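Local coordinates for lipid Binding Protein (Caenorhabditis elegans, PDB 6C1Z) that carries unsaturated fatty acids such as oleic acid from the lysosome to the nucleus, where it activates the transcription of longevity genes, at residues D49-H54 and A67-E72; V3-F8 and G93-H98. All blocks are in the same frame, centred on the assembly; numbering follows the deposited sequence.

Both interactions belong to the antiparallel beta-barrel of a fatty acid-binding protein. Along the chain 3-8 comes first, then the hairpin pieces 49-54 and 67-72, and last 93-98, so the two halves of interaction 2 bracket interaction 1. Their centres lie about 12 Å apart and their side chains meet directly: Trp53 CZ2 is 3.6 Å from Met5 CE, and Ile70 CD1 is 3.7 Å from Phe95 CE2. Strands 52-58 and 64-68 stand at one margin of the strand order, whereas 94-101 lies near the other. The shared apolar cluster therefore joins the two sides of the barrel beside its N-terminal segment.

Interaction 1 (D49-H54 and A67-E72); sequences DGDTWH and AFKIRE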
ATOM      1  N   ASP A  49      16.338   4.591   3.791  1.00 27.76           N
ATOM      2  CA  ASP A  49      17.519   4.356   4.630  1.00 30.80           C
ATOM      3  C   ASP A  49      18.559   3.629   3.782  1.00 31.99           C
ATOM      4  O   ASP A  49      18.462   2.418   3.589  1.00 32.83           O
ATOM      5  CB  ASP A  49      17.145   3.523   5.855  1.00 30.63           C
ATOM      6  CG  ASP A  49      18.340   3.190   6.724  1.00 41.80           C
ATOM      7  OD1 ASP A  49      19.442   3.725   6.471  1.00 43.28           O
ATOM      8  OD2 ASP A  49      18.179   2.375   7.657  1.00 71.47           O
ATOM      9  N   GLY A  50      19.555   4.357   3.296  1.00 23.66           N
ATOM     10  CA  GLY A  50      20.512   3.806   2.359  1.00 26.79           C
ATOM     11  C   GLY A  50      19.812   3.452   1.071  1.00 26.30           C
ATOM     12  O   GLY A  50      19.288   4.336   0.389  1.00 24.66           O
ATOM     13  N   ASP A  51      19.755   2.156   0.754  1.00 25.66           N
ATOM     14  CA  ASP A  51      18.978   1.672  -0.375  1.00 22.15           C
ATOM     15  C   ASP A  51      17.717   0.922   0.027  1.00 20.55           C
ATOM     16  O   ASP A  51      17.111   0.260  -0.819  1.00 22.84           O
ATOM     17  CB  ASP A  51      19.839   0.832  -1.331  1.00 25.15           C
ATOM     18  CG  ASP A  51      20.269  -0.493  -0.754  1.00 35.70           C
ATOM     19  OD1 ASP A  51      20.193  -0.698   0.477  1.00 33.49           O
ATOM     20  OD2 ASP A  51      20.698  -1.355  -1.570  1.00 36.20           O
ATOM     21  N   THR A  52      17.292   1.019   1.285  1.00 20.86           N
ATOM     22  CA  THR A  52      16.094   0.336   1.757  1.00 20.42           C
ATOM     23  C   THR A  52      14.966   1.344   1.956  1.00 18.90           C
ATOM     24  O   THR A  52      15.087   2.280   2.761  1.00 21.23           O
ATOM     25  CB  THR A  52      16.352  -0.435   3.053  1.00 24.24           C
ATOM     26  OG1 THR A  52      17.386  -1.401   2.818  1.00 30.29           O
ATOM     27  CG2 THR A  52      15.077  -1.142   3.501  1.00 22.86           C
ATOM     28  N   TRP A  53      13.865   1.138   1.245  1.00 17.25           N
ATOM     29  CA  TRP A  53      12.675   1.946   1.420  1.00 16.55           C
ATOM     30  C   TRP A  53      11.857   1.440   2.605  1.00 17.97           C
ATOM     31  O   TRP A  53      11.780   0.243   2.866  1.00 18.35           O
ATOM     32  CB  TRP A  53      11.807   1.903   0.150  1.00 17.34           C
ATOM     33  CG  TRP A  53      12.408   2.721  -0.963  1.00 16.57           C
ATOM     34  CD1 TRP A  53      13.236   2.263  -1.943  1.00 20.23           C
ATOM     35  CD2 TRP A  53      12.272   4.121  -1.160  1.00 18.86           C
ATOM     36  NE1 TRP A  53      13.617   3.304  -2.744  1.00 18.90           N
ATOM     37  CE2 TRP A  53      13.036   4.457  -2.297  1.00 17.29           C
ATOM     38  CE3 TRP A  53      11.580   5.135  -0.479  1.00 18.75           C
ATOM     39  CZ2 TRP A  53      13.139   5.768  -2.764  1.00 19.07           C
ATOM     40  CZ3 TRP A  53      11.674   6.427  -0.951  1.00 20.62           C
ATOM     41  CH2 TRP A  53      12.453   6.734  -2.088  1.00 20.32           C
ATOM     42  N   HIS A  54      11.156   2.361   3.248  1.00 18.86           N
ATOM     43  CA  HIS A  54      10.218   2.038   4.317  1.00 19.85           C
ATOM     44  C   HIS A  54       8.911   2.751   4.023  1.00 17.24           C
ATOM     45  O   HIS A  54       8.897   3.981   3.872  1.00 20.59           O
ATOM     46  CB  HIS A  54      10.797   2.463   5.664  1.00 21.75           C
ATOM     47  CG  HIS A  54      12.040   1.717   6.026  1.00 20.43           C
ATOM     48  ND1 HIS A  54      11.999   0.553   6.766  1.00 26.04           N
ATOM     49  CD2 HIS A  54      13.343   1.941   5.754  1.00 21.73           C
ATOM     50  CE1 HIS A  54      13.229   0.101   6.938  1.00 29.10           C
ATOM     51  NE2 HIS A  54      14.064   0.920   6.325  1.00 25.13           N
ATOM     52  N   ALA A  67       9.326  -2.772   4.610  1.00 21.55           N
ATOM     53  CA  ALA A  67      10.663  -2.434   4.163  1.00 20.70           C
ATOM     54  C   ALA A  67      10.943  -3.231   2.897  1.00 22.24           C
ATOM     55  O   ALA A  67      10.556  -4.400   2.790  1.00 23.02           O
ATOM     56  CB  ALA A  67      11.695  -2.798   5.235  1.00 24.68           C
ATOM     57  N   PHE A  68      11.608  -2.605   1.929  1.00 19.16           N
ATOM     58  CA  PHE A  68      11.927  -3.321   0.707  1.00 20.12           C
ATOM     59  C   PHE A  68      13.044  -2.601  -0.022  1.00 21.98           C
ATOM     60  O   PHE A  68      13.278  -1.398   0.165  1.00 20.33           O
ATOM     61  CB  PHE A  68      10.698  -3.443  -0.202  1.00 22.33           C
ATOM     62  CG  PHE A  68      10.098  -2.111  -0.600  1.00 19.72           C
ATOM     63  CD1 PHE A  68      10.525  -1.431  -1.738  1.00 18.07           C
ATOM     64  CD2 PHE A  68       9.080  -1.544   0.146  1.00 21.18           C
ATOM     65  CE1 PHE A  68       9.971  -0.235  -2.094  1.00 19.31           C
ATOM     66  CE2 PHE A  68       8.495  -0.332  -0.233  1.00 21.21           C
ATOM     67  CZ  PHE A  68       8.953   0.334  -1.339  1.00 19.60           C
ATOM     68  N   LYS A  69      13.692  -3.345  -0.916  1.00 25.71           N
ATOM     69  CA  LYS A  69      14.523  -2.759  -1.957  1.00 23.79           C
ATOM     70  C   LYS A  69      13.840  -2.907  -3.302  1.00 21.87           C
ATOM     71  O   LYS A  69      13.200  -3.923  -3.594  1.00 22.66           O
ATOM     72  CB  LYS A  69      15.906  -3.390  -1.988  1.00 25.64           C
ATOM     73  CG  LYS A  69      16.619  -3.242  -0.662  1.00 27.32           C
ATOM     74  CD  LYS A  69      17.994  -3.855  -0.698  1.00 30.13           C
ATOM     75  CE  LYS A  69      18.611  -3.925   0.685  1.00 33.69           C
ATOM     76  NZ  LYS A  69      18.939  -2.589   1.236  1.00 71.69           N
ATOM     77  N   ILE A  70      13.890  -1.823  -4.086  1.00 23.48           N
ATOM     78  CA  ILE A  70      13.332  -1.813  -5.423  1.00 22.89           C
ATOM     79  C   ILE A  70      13.920  -2.962  -6.233  1.00 21.47           C
ATOM     80  O   ILE A  70      15.134  -3.191  -6.207  1.00 23.27           O
ATOM     81  CB  ILE A  70      13.616  -0.435  -6.068  1.00 24.71           C
ATOM     82  CG1 ILE A  70      12.838   0.666  -5.357  1.00 31.07           C
ATOM     83  CG2 ILE A  70      13.307  -0.424  -7.535  1.00 35.67           C
ATOM     84  CD1 ILE A  70      11.382   0.504  -5.489  1.00 28.71           C
ATOM     85  N   ARG A  71      13.053  -3.704  -6.935  1.00 21.53           N
ATOM     86  CA  ARG A  71      13.421  -4.774  -7.862  1.00 25.35           C
ATOM     87  C   ARG A  71      13.844  -6.073  -7.186  1.00 26.99           C
ATOM     88  O   ARG A  71      14.269  -7.002  -7.870  1.00 28.35           O
ATOM     89  CB  ARG A  71      14.504  -4.355  -8.865  1.00 25.05           C
ATOM     90  CG  ARG A  71      14.105  -3.169  -9.740  1.00 29.49           C
ATOM     91  CD  ARG A  71      15.290  -2.648 -10.574  1.00 31.79           C
ATOM     92  NE  ARG A  71      16.502  -2.582  -9.759  1.00 36.47           N
ATOM     93  CZ  ARG A  71      16.888  -1.513  -9.065  1.00 29.62           C
ATOM     94  NH1 ARG A  71      16.188  -0.389  -9.106  1.00 34.07           N
ATOM     95  NH2 ARG A  71      17.991  -1.561  -8.325  1.00 29.09           N
ATOM     96  N   GLU A  72      13.698  -6.182  -5.875  1.00 25.68           N
ATOM     97  CA  GLU A  72      14.162  -7.342  -5.127  1.00 27.54           C
ATOM     98  C   GLU A  72      12.952  -8.029  -4.516  1.00 27.01           C
ATOM     99  O   GLU A  72      12.312  -7.479  -3.616  1.00 25.66           O
ATOM    100  CB  GLU A  72      15.148  -6.911  -4.044  1.00 28.48           C
ATOM    101  CG  GLU A  72      16.475  -6.399  -4.585  1.00 43.42           C
ATOM    102  CD  GLU A  72      17.681  -6.955  -3.838  1.00 55.56           C
ATOM    103  OE1 GLU A  72      17.496  -7.661  -2.822  1.00 75.67           O
ATOM    104  OE2 GLU A  72      18.820  -6.684  -4.273  1.00 74.16           O
TER
HETATM  105  O   HOH W   1      15.722   0.192  -3.171  1.00 27.41           O
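This is an antiparallel strand pairing at the open end of the hairpin formed by strands 52-58 and 64-68, where the chain leaves the barrel's edge strand through a type II turn, Lys69 to Glu72, on its way to strand 74-77. Trp53 and Phe68 form the hydrogen-bonded pair: Trp53 N reaches Phe68 O at 2.8 Å, and Phe68 N returns a bond of 3.0 Å to Trp53 O. Beyond them, His54 and Ala67 make the non-hydrogen-bonded pair, Ala67 CB lying 3.7 Å from His54 CE1.

On the buried side, the Phe68 ring takes Trp53 CB over one face, a CH-pi contact 3.8 Å from the centroid. Its chi1 of 58° sets CG between backbone N and carbonyl carbon and swings the ring under that methylene. The two aromatic planes are nearly parallel, at 20°, but slid so far apart that they barely overlap. Ile70 CG1 reaches the indole at Trp53 CD1, 3.8 Å away, and Met5 and Phe95 extend this packing toward segment 3-8 and strand 94-101.

On the outer side, Lys69 bends at its last torsion (chi4 -68°), bringing NZ to Asp51 OD1 in a salt bridge whose modelled length is doubtfully short. The same ammonium donates to Thr52 OG1 at 2.5 Å. A valine at Thr52 would probably leave the Lys69 ammonium without this hydroxyl acceptor and freer to swing about the Asp51 carboxylate.

Past the last strand bond, one water takes over the pairing, donating to Asp51 O and accepting from Ile70 N at 2.9 Å. Backbone bonds and aromatic packing thus hold the paired strands, the Lys69 ammonium ties in Asp51 and Thr52, and a water bridges the chains where they separate.

Interaction 2 (V3-F8 and G93-H98); sequences VSMKEF and GKFISH
In the beta-barrel of the fatty acid-binding protein fold, the N-terminal segment 3-8, helical in its backbone angles from Met5 to Phe8, leads into strand 10-18 and packs against the start of strand 94-101. Phe8 and Phe95 form a T-shaped pair, with planes at 90° and centroids 4.9 Å apart. The edge of Phe95 points at the face of Phe8, its CE1 coming within 3.7 Å of Phe8 CG. Further aromatic rings extend the cluster, since Phe95 also meets Phe55, Phe90 and Trp53 edge-to-face.

Met5 crosses Phe95 at about a right angle. The thioether bends at its last torsion (chi3 86°), which lays the terminal methyl against the ring, Met5 CE being 3.5 Å from Phe95 CZ. Phe95 thus meets Phe8 through CE1, and Met5 through CZ and CE2, and no hydrogen bond crosses between the two segments: the contact is wholly one of packing.

The turn is braced from within. Glu7 OE2 accepts from two donors of Ser4, the backbone N at 2.8 Å and OG at 3.0 Å, fixing the carboxylate over the start of the turn.

At the other end of the contact, Val3 lies against Gly93, with Val3 O 3.7 Å from Gly93 CA. A beta carbon at Gly93 would probably crowd Val3 CB and, at this positive phi, the preceding carbonyl oxygen. Gly93 turns its own carbonyl toward Phe8: Gly93 O lies in the plane of the phenyl ring, at its edge, 3.4 Å from Phe8 CZ.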
ATOM      1  N   VAL A   3       8.390  12.387 -12.200  1.00 30.93           N
ATOM      2  CA  VAL A   3       8.437  12.477 -10.743  1.00 28.11           C
ATOM      3  C   VAL A   3       9.574  11.609 -10.227  1.00 26.78           C
ATOM      4  O   VAL A   3       9.736  10.464 -10.661  1.00 29.53           O
ATOM      5  CB  VAL A   3       7.090  12.027 -10.146  1.00 27.05           C
ATOM      6  CG1 VAL A   3       7.128  11.996  -8.603  1.00 30.50           C
ATOM      7  CG2 VAL A   3       5.954  12.903 -10.625  1.00 35.39           C
ATOM      8  N   SER A   4      10.399  12.175  -9.351  1.00 26.20           N
ATOM      9  CA  SER A   4      11.513  11.443  -8.755  1.00 25.54           C
ATOM     10  C   SER A   4      11.097  10.752  -7.469  1.00 23.24           C
ATOM     11  O   SER A   4      10.186  11.191  -6.765  1.00 22.19           O
ATOM     12  CB  SER A   4      12.678  12.377  -8.443  1.00 26.81           C
ATOM     13  OG  SER A   4      12.307  13.349  -7.494  1.00 44.01           O
ATOM     14  N   MET A   5      11.818   9.673  -7.160  1.00 22.90           N
ATOM     15  CA  MET A   5      11.532   8.899  -5.956  1.00 21.15           C
ATOM     16  C   MET A   5      11.576   9.771  -4.711  1.00 21.19           C
ATOM     17  O   MET A   5      10.746   9.613  -3.806  1.00 20.40           O
ATOM     18  CB  MET A   5      12.545   7.758  -5.838  1.00 21.68           C
ATOM     19  CG  MET A   5      12.589   6.829  -7.054  1.00 23.65           C
ATOM     20  SD  MET A   5      13.659   5.396  -6.823  1.00 29.20           S
ATOM     21  CE  MET A   5      12.413   4.527  -6.073  1.00 24.10           C
ATOM     22  N   LYS A   6      12.522  10.708  -4.644  1.00 21.60           N
ATOM     23  CA  LYS A   6      12.673  11.518  -3.439  1.00 23.61           C
ATOM     24  C   LYS A   6      11.431  12.350  -3.117  1.00 23.78           C
ATOM     25  O   LYS A   6      11.224  12.700  -1.947  1.00 24.83           O
ATOM     26  CB  LYS A   6      13.901  12.422  -3.561  1.00 32.50           C
ATOM     27  CG  LYS A   6      13.782  13.495  -4.632  1.00 37.28           C
ATOM     28  CD  LYS A   6      14.922  14.503  -4.565  1.00 49.11           C
ATOM     29  CE  LYS A   6      14.725  15.613  -5.591  1.00 53.74           C
ATOM     30  NZ  LYS A   6      15.654  16.765  -5.383  1.00 59.51           N
ATOM     31  N   GLU A   7      10.597  12.685  -4.112  1.00 24.78           N
ATOM     32  CA  GLU A   7       9.399  13.478  -3.865  1.00 25.04           C
ATOM     33  C   GLU A   7       8.366  12.743  -3.030  1.00 22.36           C
ATOM     34  O   GLU A   7       7.450  13.377  -2.494  1.00 23.36           O
ATOM     35  CB  GLU A   7       8.794  13.913  -5.205  1.00 24.03           C
ATOM     36  CG  GLU A   7       9.730  14.763  -6.051  1.00 31.24           C
ATOM     37  CD  GLU A   7       9.160  15.104  -7.419  1.00 35.78           C
ATOM     38  OE1 GLU A   7       8.038  15.648  -7.494  1.00 53.35           O
ATOM     39  OE2 GLU A   7       9.844  14.808  -8.415  1.00 33.32           O
ATOM     40  N   PHE A   8       8.497  11.424  -2.902  1.00 20.29           N
ATOM     41  CA  PHE A   8       7.566  10.661  -2.095  1.00 19.57           C
ATOM     42  C   PHE A   8       7.911  10.711  -0.617  1.00 19.70           C
ATOM     43  O   PHE A   8       7.063  10.332   0.216  1.00 21.78           O
ATOM     44  CB  PHE A   8       7.585   9.198  -2.543  1.00 18.64           C
ATOM     45  CG  PHE A   8       6.928   8.943  -3.877  1.00 18.13           C
ATOM     46  CD1 PHE A   8       7.610   9.194  -5.076  1.00 19.12           C
ATOM     47  CD2 PHE A   8       5.646   8.468  -3.948  1.00 18.61           C
ATOM     48  CE1 PHE A   8       7.010   8.937  -6.294  1.00 20.41           C
ATOM     49  CE2 PHE A   8       5.040   8.200  -5.169  1.00 20.06           C
ATOM     50  CZ  PHE A   8       5.734   8.459  -6.360  1.00 20.91           C
ATOM     51  N   GLY A  93       7.606   7.033 -12.788  1.00 23.45           N
ATOM     52  CA  GLY A  93       7.293   7.938 -11.703  1.00 22.36           C
ATOM     53  C   GLY A  93       6.465   7.348 -10.583  1.00 20.17           C
ATOM     54  O   GLY A  93       6.040   8.106  -9.701  1.00 21.93           O
ATOM     55  N   LYS A  94       6.159   6.057 -10.628  1.00 19.73           N
ATOM     56  CA  LYS A  94       5.233   5.442  -9.689  1.00 20.55           C
ATOM     57  C   LYS A  94       5.871   4.236  -9.029  1.00 18.47           C
ATOM     58  O   LYS A  94       6.623   3.496  -9.658  1.00 19.64           O
ATOM     59  CB  LYS A  94       3.963   4.954 -10.388  1.00 23.01           C
ATOM     60  CG  LYS A  94       3.330   5.962 -11.319  1.00 27.89           C
ATOM     61  CD  LYS A  94       1.958   5.487 -11.765  1.00 28.45           C
ATOM     62  CE  LYS A  94       1.210   6.577 -12.534  1.00 45.59           C
ATOM     63  NZ  LYS A  94       1.936   6.985 -13.766  1.00 61.30           N
ATOM     64  N   PHE A  95       5.580   4.042  -7.736  1.00 17.89           N
ATOM     65  CA  PHE A  95       5.898   2.780  -7.070  1.00 17.48           C
ATOM     66  C   PHE A  95       4.802   1.758  -7.357  1.00 17.99           C
ATOM     67  O   PHE A  95       3.620   2.042  -7.165  1.00 20.13           O
ATOM     68  CB  PHE A  95       6.010   2.933  -5.550  1.00 18.93           C
ATOM     69  CG  PHE A  95       7.254   3.619  -5.069  1.00 17.65           C
ATOM     70  CD1 PHE A  95       7.276   4.988  -4.885  1.00 18.68           C
ATOM     71  CD2 PHE A  95       8.378   2.881  -4.724  1.00 18.62           C
ATOM     72  CE1 PHE A  95       8.398   5.619  -4.414  1.00 21.41           C
ATOM     73  CE2 PHE A  95       9.507   3.493  -4.242  1.00 20.36           C
ATOM     74  CZ  PHE A  95       9.527   4.877  -4.074  1.00 22.27           C
ATOM     75  N   ILE A  96       5.184   0.595  -7.864  1.00 18.69           N
ATOM     76  CA  ILE A  96       4.245  -0.468  -8.195  1.00 20.41           C
ATOM     77  C   ILE A  96       4.664  -1.699  -7.416  1.00 19.48           C
ATOM     78  O   ILE A  96       5.798  -2.177  -7.565  1.00 21.28           O
ATOM     79  CB  ILE A  96       4.244  -0.777  -9.690  1.00 21.46           C
ATOM     80  CG1 ILE A  96       3.958   0.494 -10.483  1.00 23.29           C
ATOM     81  CG2 ILE A  96       3.224  -1.862  -9.980  1.00 24.52           C
ATOM     82  CD1 ILE A  96       4.055   0.306 -11.984  1.00 29.16           C
ATOM     83  N   SER A  97       3.769  -2.200  -6.566  1.00 19.59           N
ATOM     84  CA  SER A  97       4.006  -3.431  -5.818  1.00 19.74           C
ATOM     85  C   SER A  97       3.097  -4.554  -6.314  1.00 20.71           C
ATOM     86  O   SER A  97       1.867  -4.420  -6.331  1.00 20.13           O
ATOM     87  CB  SER A  97       3.778  -3.192  -4.337  1.00 19.49           C
ATOM     88  OG  SER A  97       4.007  -4.427  -3.659  1.00 22.85           O
ATOM     89  N   HIS A  98       3.714  -5.660  -6.748  1.00 19.98           N
ATOM     90  CA  HIS A  98       3.000  -6.895  -7.048  1.00 20.34           C
ATOM     91  C   HIS A  98       3.086  -7.799  -5.831  1.00 20.45           C
ATOM     92  O   HIS A  98       4.157  -8.317  -5.507  1.00 21.59           O
ATOM     93  CB  HIS A  98       3.576  -7.569  -8.287  1.00 21.83           C
ATOM     94  CG  HIS A  98       3.157  -6.900  -9.556  1.00 24.34           C
ATOM     95  ND1 HIS A  98       3.773  -5.767 -10.048  1.00 24.37           N
ATOM     96  CD2 HIS A  98       2.121  -7.157 -10.386  1.00 30.00           C
ATOM     97  CE1 HIS A  98       3.169  -5.391 -11.164  1.00 25.46           C
ATOM     98  NE2 HIS A  98       2.155  -6.208 -11.381  1.00 26.85           N
TER